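Local structure of L-lactate dehydrogenase (Trichomonas vaginalis, 4UUM) at residues Ala76-Asp81 with Ser116-Pro121. The protein probably catalyses the NAD(H)-dependent interconversion of lactate and pyruvate, as a lactate dehydrogenase that belongs to the malate dehydrogenase type 2 family. Sequence-based numbering, arbitrary orientation.
Sequences AFKDID and SKWAKP
Lys120 reaches Asp81 through a salt bridge, NZ lying 2.8 Å from OD1 on the syn side of the carboxylate and only 16° out of its plane. Beyond CG the lysine chain is fully extended, which carries its methylenes past the carbonyl oxygens of Asp79 and Ile80 before the ammonium arrives at the acid. A water accepts from Lys120 NZ and donates to Asp81 OD2, so that water, ammonium and carboxylate close a small hydrogen-bonded ring; OD2 also takes the backbone N-H of His6, so the carboxylate is fixed through both oxygens.

Two backbone hydrogen bonds join the segments beside this salt bridge. The amide of Asp79 donates to Trp118 O at 2.8 Å in a nearly straight bond (170°), while Lys120 N gives a longer one, 3.2 Å, to a lone pair of Ile80 O. Both segments are leaving helices here, and 76-81 does so through a type II turn from Phe77 to Ile80. At the exposed corner of the turn, Lys78 bends at chi2 and chi4, and its NZ meets Asp79 OD2 at 3.1 Å from above the carboxylate plane.

The buried residues of the turn make the apolar contacts. Ile80 CG1 rests on Ala119 CB (3.6 Å), and Phe77 CB approaches Trp118 CB at 4.0 Å while the phenyl ring leads away from the tryptophan. Lys117 CD covers part of one indole face near its rim.

Within the Rossmann-type NAD-binding domain, the contact joins the exits of helices 73-77 and 97-118, just before the neighbouring parallel strands 82-85 and 124-127. Phe77 and Ile80 continue inward onto Leu115 of helix 97-118 and Leu8 of strand 5-10, and backbone bonds from Asp81 to His6 and Lys124 link it to the strands on both sides of 82-85.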
loop_
_atom_site.group_PDB
_atom_site.type_symbol
_atom_site.label_atom_id
_atom_site.label_comp_id
_atom_site.label_asym_id
_atom_site.label_seq_id
_atom_site.Cartn_x
_atom_site.Cartn_y
_atom_site.Cartn_z
ATOM N N ALA B 76 -15.506 -17.823 0.337
ATOM C CA ALA B 76 -14.579 -16.965 -0.383
ATOM C C ALA B 76 -15.100 -16.526 -1.744
ATOM O O ALA B 76 -14.818 -15.407 -2.178
ATOM C CB ALA B 76 -13.250 -17.675 -0.537
ATOM N N PHE B 77 -15.830 -17.410 -2.437
ATOM C CA PHE B 77 -16.206 -17.155 -3.825
ATOM C C PHE B 77 -17.651 -16.702 -3.974
ATOM O O PHE B 77 -18.042 -16.250 -5.044
ATOM C CB PHE B 77 -15.958 -18.381 -4.715
ATOM C CG PHE B 77 -14.498 -18.677 -4.993
ATOM C CD1 PHE B 77 -13.747 -19.457 -4.124
ATOM C CD2 PHE B 77 -13.889 -18.204 -6.133
ATOM C CE1 PHE B 77 -12.417 -19.731 -4.370
ATOM C CE2 PHE B 77 -12.550 -18.480 -6.386
ATOM C CZ PHE B 77 -11.813 -19.232 -5.498
ATOM N N LYS B 78 -18.444 -16.808 -2.914
ATOM C CA LYS B 78 -19.873 -16.531 -3.026
ATOM C C LYS B 78 -20.180 -15.105 -3.481
ATOM O O LYS B 78 -19.877 -14.143 -2.784
ATOM C CB LYS B 78 -20.584 -16.790 -1.697
ATOM C CG LYS B 78 -22.102 -16.739 -1.794
ATOM C CD LYS B 78 -22.635 -17.825 -2.722
ATOM C CE LYS B 78 -24.050 -18.251 -2.350
ATOM N NZ LYS B 78 -25.013 -17.117 -2.355
ATOM N N ASP B 79 -20.828 -15.000 -4.633
ATOM C CA ASP B 79 -21.359 -13.745 -5.139
ATOM C C ASP B 79 -20.316 -12.646 -5.324
ATOM O O ASP B 79 -20.636 -11.465 -5.264
ATOM C CB ASP B 79 -22.510 -13.257 -4.254
ATOM C CG ASP B 79 -23.701 -14.198 -4.285
ATOM O OD1 ASP B 79 -23.865 -14.932 -5.289
ATOM O OD2 ASP B 79 -24.469 -14.204 -3.307
ATOM N N ILE B 80 -19.087 -13.036 -5.636
ATOM C CA ILE B 80 -18.040 -12.046 -5.854
ATOM C C ILE B 80 -18.176 -11.369 -7.215
ATOM O O ILE B 80 -18.650 -11.971 -8.194
ATOM C CB ILE B 80 -16.622 -12.633 -5.672
ATOM C CG1 ILE B 80 -16.355 -13.767 -6.665
ATOM C CG2 ILE B 80 -16.435 -13.095 -4.228
ATOM C CD1 ILE B 80 -14.900 -14.192 -6.690
ATOM N N ASP B 81 -17.751 -10.107 -7.242
ATOM C CA ASP B 81 -17.712 -9.280 -8.442
ATOM C C ASP B 81 -16.357 -9.314 -9.169
ATOM O O ASP B 81 -16.297 -9.159 -10.382
ATOM C CB ASP B 81 -18.004 -7.830 -8.055
ATOM C CG ASP B 81 -19.415 -7.646 -7.546
ATOM O OD1 ASP B 81 -20.345 -7.721 -8.375
ATOM O OD2 ASP B 81 -19.594 -7.465 -6.332
ATOM N N SER B 116 -17.164 -20.879 -11.122
ATOM C CA SER B 116 -18.385 -21.185 -11.847
ATOM C C SER B 116 -19.555 -21.446 -10.906
ATOM O O SER B 116 -20.669 -20.981 -11.140
ATOM C CB SER B 116 -18.181 -22.388 -12.772
ATOM O OG SER B 116 -19.398 -22.719 -13.427
ATOM N N LYS B 117 -19.290 -22.196 -9.846
ATOM C CA LYS B 117 -20.336 -22.596 -8.916
ATOM C C LYS B 117 -20.906 -21.414 -8.138
ATOM O O LYS B 117 -22.111 -21.332 -7.923
ATOM C CB LYS B 117 -19.780 -23.622 -7.935
ATOM C CG LYS B 117 -20.804 -24.283 -7.048
ATOM C CD LYS B 117 -20.201 -25.487 -6.345
ATOM C CE LYS B 117 -21.245 -26.239 -5.529
ATOM N NZ LYS B 117 -20.651 -27.402 -4.809
ATOM N N TRP B 118 -20.044 -20.487 -7.723
ATOM C CA TRP B 118 -20.439 -19.540 -6.684
ATOM C C TRP B 118 -20.307 -18.050 -7.015
ATOM O O TRP B 118 -20.954 -17.220 -6.370
ATOM C CB TRP B 118 -19.665 -19.839 -5.401
ATOM C CG TRP B 118 -20.040 -21.128 -4.732
ATOM C CD1 TRP B 118 -21.299 -21.540 -4.381
ATOM C CD2 TRP B 118 -19.149 -22.157 -4.280
ATOM N NE1 TRP B 118 -21.241 -22.762 -3.768
ATOM C CE2 TRP B 118 -19.936 -23.168 -3.701
ATOM C CE3 TRP B 118 -17.767 -22.322 -4.315
ATOM C CZ2 TRP B 118 -19.384 -24.322 -3.152
ATOM C CZ3 TRP B 118 -17.223 -23.470 -3.781
ATOM C CH2 TRP B 118 -18.028 -24.455 -3.207
ATOM N N ALA B 119 -19.439 -17.678 -7.950
ATOM C CA ALA B 119 -19.233 -16.258 -8.234
ATOM C C ALA B 119 -20.367 -15.724 -9.093
ATOM O O ALA B 119 -21.096 -16.490 -9.735
ATOM C CB ALA B 119 -17.905 -16.039 -8.934
ATOM N N LYS B 120 -20.533 -14.403 -9.121
ATOM C CA LYS B 120 -21.477 -13.827 -10.075
ATOM C C LYS B 120 -21.050 -14.150 -11.512
ATOM O O LYS B 120 -19.853 -14.251 -11.802
ATOM C CB LYS B 120 -21.568 -12.310 -9.919
ATOM C CG LYS B 120 -22.045 -11.825 -8.565
ATOM C CD LYS B 120 -22.287 -10.331 -8.638
ATOM C CE LYS B 120 -22.777 -9.730 -7.351
ATOM N NZ LYS B 120 -22.996 -8.268 -7.563
ATOM N N PRO B 121 -22.022 -14.277 -12.425
ATOM C CA PRO B 121 -21.715 -14.509 -13.843
ATOM C C PRO B 121 -20.897 -13.384 -14.460
ATOM O O PRO B 121 -20.283 -13.575 -15.500
ATOM C CB PRO B 121 -23.102 -14.591 -14.494
ATOM C CG PRO B 121 -23.994 -15.034 -13.398
ATOM C CD PRO B 121 -23.469 -14.401 -12.158
HETATM O O HOH W 1 -21.915 -7.110 -5.095
#